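Local atomic coordinates of lipoprotein (Bacillus anthracis, PDB entry 4JG9), a protein that is of unknown function but is probably a lipoprotein anchored at the cell surface, and may bind lipid. Residues Ala78-Pro81 with Lys87-Ile90; Pro97-Gly102 with Lys164-Phe169; Pro116-Phe121 with Ser126-Thr131. All blocks are in the same frame, centred on the assembly; numbering follows the deposited sequence.

Contact 1. Residues Ala78-Pro81 with Lys87-Ile90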
ATOM      1  N   ALA A  78       7.083 -18.523  12.460  1.00 42.45           N
ATOM      2  CA  ALA A  78       6.847 -19.955  12.529  1.00 43.03           C
ATOM      3  C   ALA A  78       7.015 -20.544  11.135  1.00 44.23           C
ATOM      4  O   ALA A  78       6.574 -19.951  10.138  1.00 44.29           O
ATOM      5  CB  ALA A  78       5.455 -20.238  13.058  1.00 41.41           C
ATOM      6  N   ASP A  79       7.650 -21.710  11.061  1.00 43.87           N
ATOM      7  CA  ASP A  79       7.827 -22.361   9.779  1.00 47.13           C
ATOM      8  C   ASP A  79       6.477 -22.905   9.350  1.00 48.25           C
ATOM      9  O   ASP A  79       6.155 -24.066   9.574  1.00 49.58           O
ATOM     10  CB  ASP A  79       8.849 -23.480   9.840  1.00 52.88           C
ATOM     11  CG  ASP A  79       9.252 -23.959   8.453  1.00 55.81           C
ATOM     12  OD1 ASP A  79       8.598 -23.548   7.464  1.00 50.06           O
ATOM     13  OD2 ASP A  79      10.195 -24.770   8.356  1.00 56.13           O
ATOM     14  N   SER A  80       5.674 -22.047   8.748  1.00 48.98           N
ATOM     15  CA  SER A  80       4.357 -22.461   8.317  1.00 54.51           C
ATOM     16  C   SER A  80       4.268 -22.312   6.800  1.00 49.30           C
ATOM     17  O   SER A  80       4.864 -21.399   6.230  1.00 51.17           O
ATOM     18  CB  SER A  80       3.308 -21.595   9.009  1.00 58.85           C
ATOM     19  OG  SER A  80       2.006 -21.963   8.604  1.00 68.21           O
ATOM     20  N   PRO A  81       3.534 -23.214   6.135  1.00 46.44           N
ATOM     21  CA  PRO A  81       3.459 -23.113   4.670  1.00 47.26           C
ATOM     22  C   PRO A  81       2.700 -21.859   4.228  1.00 48.28           C
ATOM     23  O   PRO A  81       1.644 -21.516   4.779  1.00 46.89           O
ATOM     24  CB  PRO A  81       2.708 -24.386   4.254  1.00 41.90           C
ATOM     25  CG  PRO A  81       1.975 -24.829   5.481  1.00 44.30           C
ATOM     26  CD  PRO A  81       2.768 -24.354   6.672  1.00 45.29           C
ATOM     27  N   LYS A  87      -4.850 -15.853   3.003  1.00 49.55           N
ATOM     28  CA  LYS A  87      -4.514 -15.182   4.251  1.00 48.69           C
ATOM     29  C   LYS A  87      -4.165 -16.240   5.301  1.00 53.25           C
ATOM     30  O   LYS A  87      -4.926 -17.175   5.534  1.00 57.05           O
ATOM     31  CB  LYS A  87      -5.672 -14.289   4.720  1.00 47.35           C
ATOM     32  CG  LYS A  87      -5.791 -12.952   3.971  1.00 51.02           C
ATOM     33  CD  LYS A  87      -7.222 -12.677   3.476  1.00 58.01           C
ATOM     34  CE  LYS A  87      -7.342 -11.356   2.665  1.00 78.55           C
ATOM     35  NZ  LYS A  87      -6.757 -11.402   1.278  1.00 76.62           N
ATOM     36  N   ASN A  88      -2.967 -16.141   5.860  1.00 55.45           N
ATOM     37  CA  ASN A  88      -2.525 -17.088   6.876  1.00 58.19           C
ATOM     38  C   ASN A  88      -2.001 -16.332   8.084  1.00 53.13           C
ATOM     39  O   ASN A  88      -1.140 -15.448   7.959  1.00 48.44           O
ATOM     40  CB  ASN A  88      -1.451 -18.025   6.311  1.00 62.85           C
ATOM     41  CG  ASN A  88      -1.035 -19.127   7.298  1.00 69.45           C
ATOM     42  OD1 ASN A  88      -1.804 -19.523   8.183  1.00 73.52           O
ATOM     43  ND2 ASN A  88       0.183 -19.649   7.118  1.00 68.07           N
ATOM     44  N   GLU A  89      -2.554 -16.640   9.254  1.00 47.95           N
ATOM     45  CA  GLU A  89      -2.071 -16.012  10.471  1.00 45.65           C
ATOM     46  C   GLU A  89      -0.793 -16.735  10.874  1.00 50.01           C
ATOM     47  O   GLU A  89      -0.808 -17.937  11.146  1.00 50.75           O
ATOM     48  CB  GLU A  89      -3.117 -16.080  11.581  1.00 41.42           C
ATOM     49  CG  GLU A  89      -2.715 -15.343  12.858  1.00 46.66           C
ATOM     50  CD  GLU A  89      -3.757 -15.456  13.968  1.00 55.39           C
ATOM     51  OE1 GLU A  89      -4.003 -16.586  14.449  1.00 63.48           O
ATOM     52  OE2 GLU A  89      -4.330 -14.413  14.357  1.00 57.52           O
ATOM     53  N   ILE A  90       0.320 -16.014  10.897  1.00 50.82           N
ATOM     54  CA  ILE A  90       1.576 -16.657  11.235  1.00 52.88           C
ATOM     55  C   ILE A  90       2.225 -16.000  12.435  1.00 50.23           C
ATOM     56  O   ILE A  90       2.336 -14.779  12.519  1.00 50.47           O
ATOM     57  CB  ILE A  90       2.537 -16.667  10.034  1.00 55.38           C
ATOM     58  CG1 ILE A  90       1.897 -17.484   8.908  1.00 57.11           C
ATOM     59  CG2 ILE A  90       3.883 -17.274  10.432  1.00 53.68           C
ATOM     60  CD1 ILE A  90       2.699 -17.604   7.642  1.00 57.64           C
TER
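Asn-88 reaches across from the start of strand 88-94 to Ser-80, and this amide-to-hydroxyl bond bridges the two arms of the beta hairpin, formed with strand 75-78, at its loop end. The two strands are antiparallel neighbours in the five-stranded sheet, and here, toward the connection, their backbones separate: the CA atoms of Ala-78 and Ile-90 lie 6.4 Å apart, those of Pro-81 and Asn-88 8.8 Å. A side chain with some length and a donor at its end suits the widening separation. Asn-88 ND2 donates a hydrogen bond to Ser-80 OG at 3.3 Å, fairly straight at 157°, with the oxygen lying in the plane of the amide. The same nitrogen also lies 3.3 Å from Pro-81 O. Ser-80 meets it because its OG is turned anti to the backbone N (chi1 180°), and a serine puts a hydroxyl close to its own backbone, leaving the longer asparagine to do the reaching.

One step deeper, buried Ile-90 supplies the apolar half. Its CG2 approaches the backbone oxygen and methyl group of Ala-78, while CD1, at the end of the extended CG1 branch, comes to 4.3 Å from CB of Ser-80. The branched side chain can therefore serve both residues from a single strand position, and it also packs on Ile-82 and Met-147.

Farther out, strand 142-147 holds the other edge of this strand through backbone bonds from Asn-88 and Ile-90, and Ala-78 is bonded to Met-91. The chain leaves its strand by an inverse gamma turn centred on Asp-79, whose OD2 is hydrogen-bonded to Ser-60. The turn is closed by a weak bond from Ser-80 N to Ala-78 O, 2.7 Å long.

Contact 2. Residues Pro97-Gly102 with Lys164-Phe169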
ATOM      1  N   PRO A  97      17.164  -9.995  22.164  1.00 58.17           N
ATOM      2  CA  PRO A  97      16.959  -9.500  23.530  1.00 59.13           C
ATOM      3  C   PRO A  97      17.041  -7.979  23.590  1.00 62.32           C
ATOM      4  O   PRO A  97      16.635  -7.388  24.591  1.00 62.80           O
ATOM      5  CB  PRO A  97      18.114 -10.132  24.320  1.00 50.31           C
ATOM      6  CG  PRO A  97      19.140 -10.463  23.312  1.00 51.17           C
ATOM      7  CD  PRO A  97      18.387 -10.809  22.053  1.00 54.93           C
ATOM      8  N   GLU A  98      17.568  -7.362  22.537  1.00 64.92           N
ATOM      9  CA  GLU A  98      17.598  -5.904  22.456  1.00 73.00           C
ATOM     10  C   GLU A  98      16.812  -5.393  21.237  1.00 67.27           C
ATOM     11  O   GLU A  98      17.234  -4.457  20.560  1.00 62.73           O
ATOM     12  CB  GLU A  98      19.040  -5.395  22.440  1.00 79.55           C
ATOM     13  CG  GLU A  98      19.665  -5.333  23.826  1.00 89.27           C
ATOM     14  CD  GLU A  98      21.170  -5.166  23.785  1.00 99.32           C
ATOM     15  OE1 GLU A  98      21.659  -4.304  23.024  1.00103.38           O
ATOM     16  OE2 GLU A  98      21.865  -5.899  24.515  1.00103.57           O
HETATM   17  N   MSE A  99      15.667  -6.023  20.980  1.00 63.17           N
HETATM   18  CA  MSE A  99      14.779  -5.620  19.904  1.00 57.08           C
HETATM   19  C   MSE A  99      14.404  -4.167  20.079  1.00 55.59           C
HETATM   20  O   MSE A  99      13.926  -3.782  21.140  1.00 60.07           O
HETATM   21  CB  MSE A  99      13.497  -6.442  19.944  1.00 56.80           C
HETATM   22  CG  MSE A  99      12.619  -6.224  18.724  1.00 55.88           C
HETATM   23 SE   MSE A  99      13.247  -7.291  17.235  1.00 75.21          SE
HETATM   24  CE  MSE A  99      12.336  -6.307  15.880  1.00 58.90           C
ATOM     25  N   PRO A 100      14.601  -3.356  19.032  1.00 52.70           N
ATOM     26  CA  PRO A 100      14.270  -1.926  19.107  1.00 47.79           C
ATOM     27  C   PRO A 100      12.778  -1.719  19.321  1.00 45.15           C
ATOM     28  O   PRO A 100      11.971  -2.569  18.941  1.00 46.27           O
ATOM     29  CB  PRO A 100      14.661  -1.399  17.730  1.00 44.86           C
ATOM     30  CG  PRO A 100      15.545  -2.443  17.135  1.00 51.02           C
ATOM     31  CD  PRO A 100      15.084  -3.744  17.697  1.00 52.38           C
ATOM     32  N   THR A 101      12.417  -0.593  19.914  1.00 40.49           N
ATOM     33  CA  THR A 101      11.016  -0.251  20.112  1.00 40.10           C
ATOM     34  C   THR A 101      10.450   0.450  18.872  1.00 41.75           C
ATOM     35  O   THR A 101      11.144   1.261  18.253  1.00 43.30           O
ATOM     36  CB  THR A 101      10.857   0.702  21.309  1.00 40.73           C
ATOM     37  OG1 THR A 101      11.424   0.109  22.475  1.00 41.69           O
ATOM     38  CG2 THR A 101       9.383   1.054  21.557  1.00 38.57           C
ATOM     39  N   GLY A 102       9.203   0.149  18.511  1.00 41.53           N
ATOM     40  CA  GLY A 102       8.527   0.867  17.437  1.00 40.09           C
ATOM     41  C   GLY A 102       7.474   0.053  16.704  1.00 42.52           C
ATOM     42  O   GLY A 102       7.327  -1.144  16.941  1.00 44.81           O
ATOM     43  N   LYS A 164      13.169   2.280  10.780  1.00 44.11           N
ATOM     44  CA  LYS A 164      14.595   2.008  10.596  1.00 40.67           C
ATOM     45  C   LYS A 164      14.802   0.551  10.189  1.00 42.25           C
ATOM     46  O   LYS A 164      14.195  -0.350  10.776  1.00 40.63           O
ATOM     47  CB  LYS A 164      15.347   2.307  11.889  1.00 40.37           C
ATOM     48  CG  LYS A 164      16.838   2.001  11.866  1.00 42.76           C
ATOM     49  CD  LYS A 164      17.430   2.297  13.235  1.00 45.90           C
ATOM     50  CE  LYS A 164      18.858   1.851  13.340  1.00 55.99           C
ATOM     51  NZ  LYS A 164      19.761   2.730  12.561  1.00 65.36           N
ATOM     52  N   TYR A 165      15.626   0.325   9.167  1.00 42.95           N
ATOM     53  CA  TYR A 165      15.879  -1.027   8.673  1.00 44.25           C
ATOM     54  C   TYR A 165      16.387  -1.952   9.780  1.00 45.61           C
ATOM     55  O   TYR A 165      17.298  -1.598  10.527  1.00 50.37           O
ATOM     56  CB  TYR A 165      16.877  -0.998   7.513  1.00 44.65           C
ATOM     57  CG  TYR A 165      17.196  -2.361   6.952  1.00 48.53           C
ATOM     58  CD1 TYR A 165      16.374  -2.951   5.997  1.00 48.91           C
ATOM     59  CD2 TYR A 165      18.320  -3.063   7.372  1.00 50.19           C
ATOM     60  CE1 TYR A 165      16.664  -4.210   5.480  1.00 47.63           C
ATOM     61  CE2 TYR A 165      18.617  -4.320   6.857  1.00 39.36           C
ATOM     62  CZ  TYR A 165      17.785  -4.887   5.919  1.00 49.23           C
ATOM     63  OH  TYR A 165      18.079  -6.136   5.410  1.00 48.54           O
ATOM     64  N   TYR A 166      15.799  -3.138   9.880  1.00 43.19           N
ATOM     65  CA  TYR A 166      16.186  -4.085  10.917  1.00 44.78           C
ATOM     66  C   TYR A 166      16.904  -5.282  10.321  1.00 51.81           C
ATOM     67  O   TYR A 166      18.044  -5.570  10.667  1.00 54.39           O
ATOM     68  CB  TYR A 166      14.971  -4.562  11.721  1.00 38.89           C
ATOM     69  CG  TYR A 166      15.377  -5.507  12.820  1.00 43.78           C
ATOM     70  CD1 TYR A 166      16.022  -5.031  13.950  1.00 46.08           C
ATOM     71  CD2 TYR A 166      15.163  -6.874  12.714  1.00 48.24           C
ATOM     72  CE1 TYR A 166      16.423  -5.882  14.961  1.00 50.03           C
ATOM     73  CE2 TYR A 166      15.563  -7.743  13.725  1.00 49.78           C
ATOM     74  CZ  TYR A 166      16.192  -7.235  14.843  1.00 49.20           C
ATOM     75  OH  TYR A 166      16.593  -8.066  15.854  1.00 44.93           O
ATOM     76  N   ASP A 167      16.199  -6.005   9.460  1.00 51.86           N
ATOM     77  CA  ASP A 167      16.773  -7.128   8.748  1.00 47.72           C
ATOM     78  C   ASP A 167      15.892  -7.536   7.573  1.00 45.02           C
ATOM     79  O   ASP A 167      14.898  -6.869   7.255  1.00 46.01           O
ATOM     80  CB  ASP A 167      16.992  -8.311   9.692  1.00 51.72           C
ATOM     81  CG  ASP A 167      18.300  -9.044   9.397  1.00 57.48           C
ATOM     82  OD1 ASP A 167      18.651  -9.136   8.196  1.00 55.39           O
ATOM     83  OD2 ASP A 167      18.994  -9.485  10.355  1.00 56.92           O
ATOM     84  N   GLN A 168      16.265  -8.635   6.931  1.00 42.82           N
ATOM     85  CA  GLN A 168      15.517  -9.155   5.797  1.00 42.74           C
ATOM     86  C   GLN A 168      15.730 -10.662   5.679  1.00 46.54           C
ATOM     87  O   GLN A 168      16.753 -11.180   6.117  1.00 50.61           O
ATOM     88  CB  GLN A 168      15.970  -8.460   4.513  1.00 45.76           C
ATOM     89  CG  GLN A 168      17.328  -8.917   4.001  1.00 43.90           C
ATOM     90  CD  GLN A 168      17.866  -8.049   2.870  1.00 49.34           C
ATOM     91  OE1 GLN A 168      19.020  -8.193   2.472  1.00 55.58           O
ATOM     92  NE2 GLN A 168      17.050  -7.119   2.379  1.00 48.55           N
ATOM     93  N   PHE A 169      14.758 -11.371   5.118  1.00 46.60           N
ATOM     94  CA  PHE A 169      14.976 -12.770   4.762  1.00 47.51           C
ATOM     95  C   PHE A 169      14.008 -13.233   3.681  1.00 49.81           C
ATOM     96  O   PHE A 169      13.011 -12.568   3.407  1.00 50.74           O
ATOM     97  CB  PHE A 169      14.982 -13.702   5.994  1.00 46.06           C
ATOM     98  CG  PHE A 169      13.680 -13.765   6.728  1.00 44.53           C
ATOM     99  CD1 PHE A 169      12.722 -14.713   6.399  1.00 49.06           C
ATOM    100  CD2 PHE A 169      13.422 -12.899   7.766  1.00 43.85           C
ATOM    101  CE1 PHE A 169      11.515 -14.778   7.082  1.00 46.90           C
ATOM    102  CE2 PHE A 169      12.213 -12.951   8.450  1.00 46.98           C
ATOM    103  CZ  PHE A 169      11.261 -13.892   8.106  1.00 47.39           C
TER
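The aromatic ring of Tyr-166 receives the end of selenomethionine Met-99 on one face, and this is the compact part of the contact. Methyl CE of Met-99 stands over the ring centre, 4.0 Å from the centroid of Tyr-166 and only 7° off the normal, a CH-pi contact. The selenium sits farther out, toward the phenol end: SE of Met-99 is 3.8 Å from Tyr-166 CZ and lies obliquely to the ring. A long, flexible, polarisable side chain suits this place, since Met-99 starts from a loop and bends at chi2 (81°) to bring its tip over the aromatic surface. Its buried flank also rests on Ile-136 and Val-161. The ring itself is held from outside the two segments: Tyr-166 OH is hydrogen-bonded to Asp-96, just before the loop segment, and Lys-74 makes a cation-pi contact with the tyrosine.

Pro-100 adds a second, smaller touch on the looser side. Its CD comes to 3.7 Å from Tyr-166 CE1, obliquely to the ring plane, and the two side chains cross at about a right angle. A proline suits the spot because its ring holds the CD and CG methylenes rigidly against the tyrosine. The contact is small, 128 Å² from three residues, and toward solvent Pro-100 stays partly exposed.

Tyr-166 belongs to strand 164-173, where it and Asp-167 both face Ile-159 in a classic beta bulge. The heart of the arrangement is a Met-aromatic contact, by which the loop joining strands 88-94 and 102-110 is laid against a bulged strand of an antiparallel sheet.

Contact 3. Residues Pro116-Phe121 with Ser126-Thr131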
ATOM      1  N   PRO A 116       7.703  -2.847  -4.690  1.00 45.65           N
ATOM      2  CA  PRO A 116       7.441  -3.261  -3.308  1.00 42.93           C
ATOM      3  C   PRO A 116       5.950  -3.361  -3.034  1.00 44.69           C
ATOM      4  O   PRO A 116       5.144  -2.722  -3.706  1.00 48.77           O
ATOM      5  CB  PRO A 116       8.051  -2.131  -2.480  1.00 40.22           C
ATOM      6  CG  PRO A 116       7.978  -0.931  -3.385  1.00 41.11           C
ATOM      7  CD  PRO A 116       8.211  -1.465  -4.776  1.00 42.20           C
ATOM      8  N   THR A 117       5.582  -4.206  -2.091  1.00 40.37           N
ATOM      9  CA  THR A 117       4.193  -4.369  -1.737  1.00 36.12           C
ATOM     10  C   THR A 117       4.080  -4.682  -0.267  1.00 38.54           C
ATOM     11  O   THR A 117       4.996  -5.223   0.330  1.00 38.13           O
ATOM     12  CB  THR A 117       3.530  -5.488  -2.557  1.00 46.38           C
ATOM     13  OG1 THR A 117       2.122  -5.492  -2.323  1.00 44.23           O
ATOM     14  CG2 THR A 117       4.097  -6.828  -2.181  1.00 39.32           C
ATOM     15  N   PRO A 118       2.956  -4.313   0.317  1.00 36.97           N
ATOM     16  CA  PRO A 118       2.666  -4.656   1.702  1.00 32.58           C
ATOM     17  C   PRO A 118       2.038  -6.030   1.751  1.00 38.77           C
ATOM     18  O   PRO A 118       1.382  -6.419   0.798  1.00 37.99           O
ATOM     19  CB  PRO A 118       1.646  -3.601   2.112  1.00 35.97           C
ATOM     20  CG  PRO A 118       0.991  -3.203   0.847  1.00 31.50           C
ATOM     21  CD  PRO A 118       2.072  -3.254  -0.182  1.00 35.36           C
ATOM     22  N   LEU A 119       2.228  -6.762   2.834  1.00 38.92           N
ATOM     23  CA  LEU A 119       1.536  -7.987   2.965  1.00 43.82           C
ATOM     24  C   LEU A 119       0.697  -8.033   4.211  1.00 39.72           C
ATOM     25  O   LEU A 119       0.154  -9.087   4.471  1.00 43.75           O
ATOM     26  CB  LEU A 119       2.482  -9.186   2.876  1.00 47.40           C
ATOM     27  CG  LEU A 119       3.827  -9.142   3.585  1.00 49.20           C
ATOM     28  CD1 LEU A 119       3.654  -9.095   5.090  1.00 47.85           C
ATOM     29  CD2 LEU A 119       4.640 -10.355   3.188  1.00 49.39           C
ATOM     30  N   LEU A 120       0.543  -7.004   5.006  1.00 35.21           N
ATOM     31  CA  LEU A 120      -0.296  -7.245   6.167  1.00 36.84           C
ATOM     32  C   LEU A 120      -1.793  -7.085   5.889  1.00 42.97           C
ATOM     33  O   LEU A 120      -2.219  -6.117   5.287  1.00 43.73           O
ATOM     34  CB  LEU A 120       0.160  -6.423   7.363  1.00 33.86           C
ATOM     35  CG  LEU A 120       1.525  -6.803   7.918  1.00 36.37           C
ATOM     36  CD1 LEU A 120       2.020  -5.733   8.868  1.00 36.64           C
ATOM     37  CD2 LEU A 120       1.471  -8.152   8.602  1.00 38.41           C
ATOM     38  N   PHE A 121      -2.575  -8.061   6.334  1.00 45.21           N
ATOM     39  CA  PHE A 121      -4.025  -8.024   6.248  1.00 37.37           C
ATOM     40  C   PHE A 121      -4.507  -8.292   7.653  1.00 39.53           C
ATOM     41  O   PHE A 121      -4.840  -9.407   8.006  1.00 45.42           O
ATOM     42  CB  PHE A 121      -4.564  -9.084   5.298  1.00 34.67           C
ATOM     43  CG  PHE A 121      -4.459  -8.712   3.854  1.00 38.22           C
ATOM     44  CD1 PHE A 121      -3.412  -9.166   3.087  1.00 35.65           C
ATOM     45  CD2 PHE A 121      -5.408  -7.909   3.266  1.00 39.27           C
ATOM     46  CE1 PHE A 121      -3.313  -8.829   1.759  1.00 38.34           C
ATOM     47  CE2 PHE A 121      -5.318  -7.567   1.936  1.00 37.32           C
ATOM     48  CZ  PHE A 121      -4.268  -8.027   1.181  1.00 38.72           C
ATOM     49  N   SER A 126      -9.696  -5.349   4.656  1.00 39.76           N
ATOM     50  CA  SER A 126      -9.753  -5.601   3.222  1.00 40.30           C
ATOM     51  C   SER A 126      -8.509  -5.004   2.551  1.00 42.49           C
ATOM     52  O   SER A 126      -8.244  -5.256   1.374  1.00 48.89           O
ATOM     53  CB  SER A 126     -11.020  -5.010   2.630  1.00 39.63           C
ATOM     54  OG  SER A 126     -11.019  -3.618   2.857  1.00 54.74           O
ATOM     55  N   GLU A 127      -7.764  -4.194   3.305  1.00 35.23           N
ATOM     56  CA  GLU A 127      -6.590  -3.506   2.782  1.00 36.47           C
ATOM     57  C   GLU A 127      -5.267  -4.044   3.320  1.00 41.84           C
ATOM     58  O   GLU A 127      -5.109  -4.268   4.517  1.00 45.41           O
ATOM     59  CB  GLU A 127      -6.664  -2.008   3.089  1.00 36.65           C
ATOM     60  CG  GLU A 127      -7.832  -1.268   2.394  1.00 40.90           C
ATOM     61  CD  GLU A 127      -8.061   0.128   2.960  1.00 49.68           C
ATOM     62  OE1 GLU A 127      -7.099   0.703   3.520  1.00 53.76           O
ATOM     63  OE2 GLU A 127      -9.187   0.661   2.825  1.00 54.27           O
ATOM     64  N   PRO A 128      -4.293  -4.218   2.431  1.00 42.16           N
ATOM     65  CA  PRO A 128      -2.947  -4.602   2.847  1.00 40.87           C
ATOM     66  C   PRO A 128      -2.196  -3.407   3.443  1.00 42.96           C
ATOM     67  O   PRO A 128      -2.215  -2.307   2.865  1.00 42.44           O
ATOM     68  CB  PRO A 128      -2.296  -5.045   1.537  1.00 40.49           C
ATOM     69  CG  PRO A 128      -3.032  -4.314   0.472  1.00 39.36           C
ATOM     70  CD  PRO A 128      -4.424  -4.089   0.970  1.00 39.85           C
ATOM     71  N   THR A 129      -1.561  -3.609   4.595  1.00 41.60           N
ATOM     72  CA  THR A 129      -0.848  -2.519   5.272  1.00 35.69           C
ATOM     73  C   THR A 129       0.644  -2.819   5.410  1.00 36.00           C
ATOM     74  O   THR A 129       1.046  -3.979   5.525  1.00 40.95           O
ATOM     75  CB  THR A 129      -1.435  -2.240   6.660  1.00 36.55           C
ATOM     76  OG1 THR A 129      -1.575  -3.482   7.373  1.00 41.73           O
ATOM     77  CG2 THR A 129      -2.815  -1.585   6.524  1.00 31.01           C
ATOM     78  N   TRP A 130       1.450  -1.761   5.406  1.00 35.90           N
ATOM     79  CA  TRP A 130       2.902  -1.864   5.503  1.00 36.62           C
ATOM     80  C   TRP A 130       3.308  -2.187   6.925  1.00 41.92           C
ATOM     81  O   TRP A 130       4.299  -2.895   7.163  1.00 44.26           O
ATOM     82  CB  TRP A 130       3.579  -0.536   5.137  1.00 34.50           C
ATOM     83  CG  TRP A 130       3.180   0.068   3.815  1.00 37.52           C
ATOM     84  CD1 TRP A 130       2.283   1.080   3.611  1.00 37.57           C
ATOM     85  CD2 TRP A 130       3.695  -0.277   2.521  1.00 36.47           C
ATOM     86  NE1 TRP A 130       2.206   1.383   2.266  1.00 37.85           N
ATOM     87  CE2 TRP A 130       3.055   0.556   1.577  1.00 35.48           C
ATOM     88  CE3 TRP A 130       4.638  -1.209   2.071  1.00 38.23           C
ATOM     89  CZ2 TRP A 130       3.322   0.485   0.205  1.00 36.89           C
ATOM     90  CZ3 TRP A 130       4.895  -1.285   0.698  1.00 42.47           C
ATOM     91  CH2 TRP A 130       4.235  -0.438  -0.214  1.00 33.15           C
ATOM     92  N   THR A 131       2.546  -1.635   7.867  1.00 36.80           N
ATOM     93  CA  THR A 131       3.000  -1.494   9.243  1.00 37.20           C
ATOM     94  C   THR A 131       1.964  -1.936  10.271  1.00 38.54           C
ATOM     95  O   THR A 131       0.777  -1.665  10.118  1.00 43.59           O
ATOM     96  CB  THR A 131       3.359  -0.009   9.485  1.00 36.13           C
ATOM     97  OG1 THR A 131       4.354   0.393   8.534  1.00 35.68           O
ATOM     98  CG2 THR A 131       3.861   0.243  10.911  1.00 35.95           C
TER
HETATM   99  O   HOH W   1       3.436  -5.510   5.164  1.00 37.24           O
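Pro-118 lies with its ring against the indole of Trp-130, and Phe-121 lies beside Pro-128; between these two aromatic-proline pairs the prolines also meet each other. The first pair is a CH-pi contact: Pro-118 CD stands over the six-membered ring of Trp-130, 3.7 Å from its centroid and 20° off the normal, with CB over the rim of the same face. Although Trp-130 sets out away from the other segment, CG lies anti to the carbonyl carbon (chi1 -53°) and the broad indole returns to the proline. Pro-116 O lies at the indole edge.

In the second pair the side chains run alongside, pointing the same way. Pro-128 CB makes another CH-pi contact, 4.0 Å from the centroid of the Phe-121 ring and over its face, and Ser-126 O lies at the ring edge, in plane. Lys-87 makes a cation-pi contact with this phenyl ring. The prolines touch where Pro-118 CG comes within 3.8 Å of Pro-128 CB. Rigid proline rings laid on flat aromatic ones suit a buried place where the chain has little regular structure.

A reciprocal pair of backbone bonds holds the middle: Leu-120 N to Thr-129 O at 3.1 Å, and Thr-129 N to Leu-120 O at 2.7 Å, the latter on a lone pair. Leu-120 CB lies close beside Thr-129 O and OG1, and a water links Leu-119 N to Thr-129 O.

The second subunit adds to the contact: Glu-127 and Thr-131 are each hydrogen-bonded to the other residue's copy there. With its two backbone bonds, the Leu-120 and Thr-129 pair is an isolated antiparallel bridge, a single hydrogen-bonded pair tying together an irregular loop at a subunit interface.

Overall arrangement
From the N terminus, after strands 60-63 and 66-69, the chain completes strand 75-78 and turns back into strand 88-94; contact 1 closes this short loop within one antiparallel sheet. Contact 2 then opens in the loop leading to strand 102-110 and closes only at strand 164-173, making it the long-range tie. Nested inside that span, contact 3 closes the short loop between strands 117-118 and 131-136, beside the second subunit. Contacts 2 and 3 both reach the second sheet but do not touch, their nearest atoms being about 7 Å apart. Contacts 1 and 3 do touch, through Lys-87 and Phe-121, whereas contacts 1 and 2 lie on opposite sides of the chain's centre.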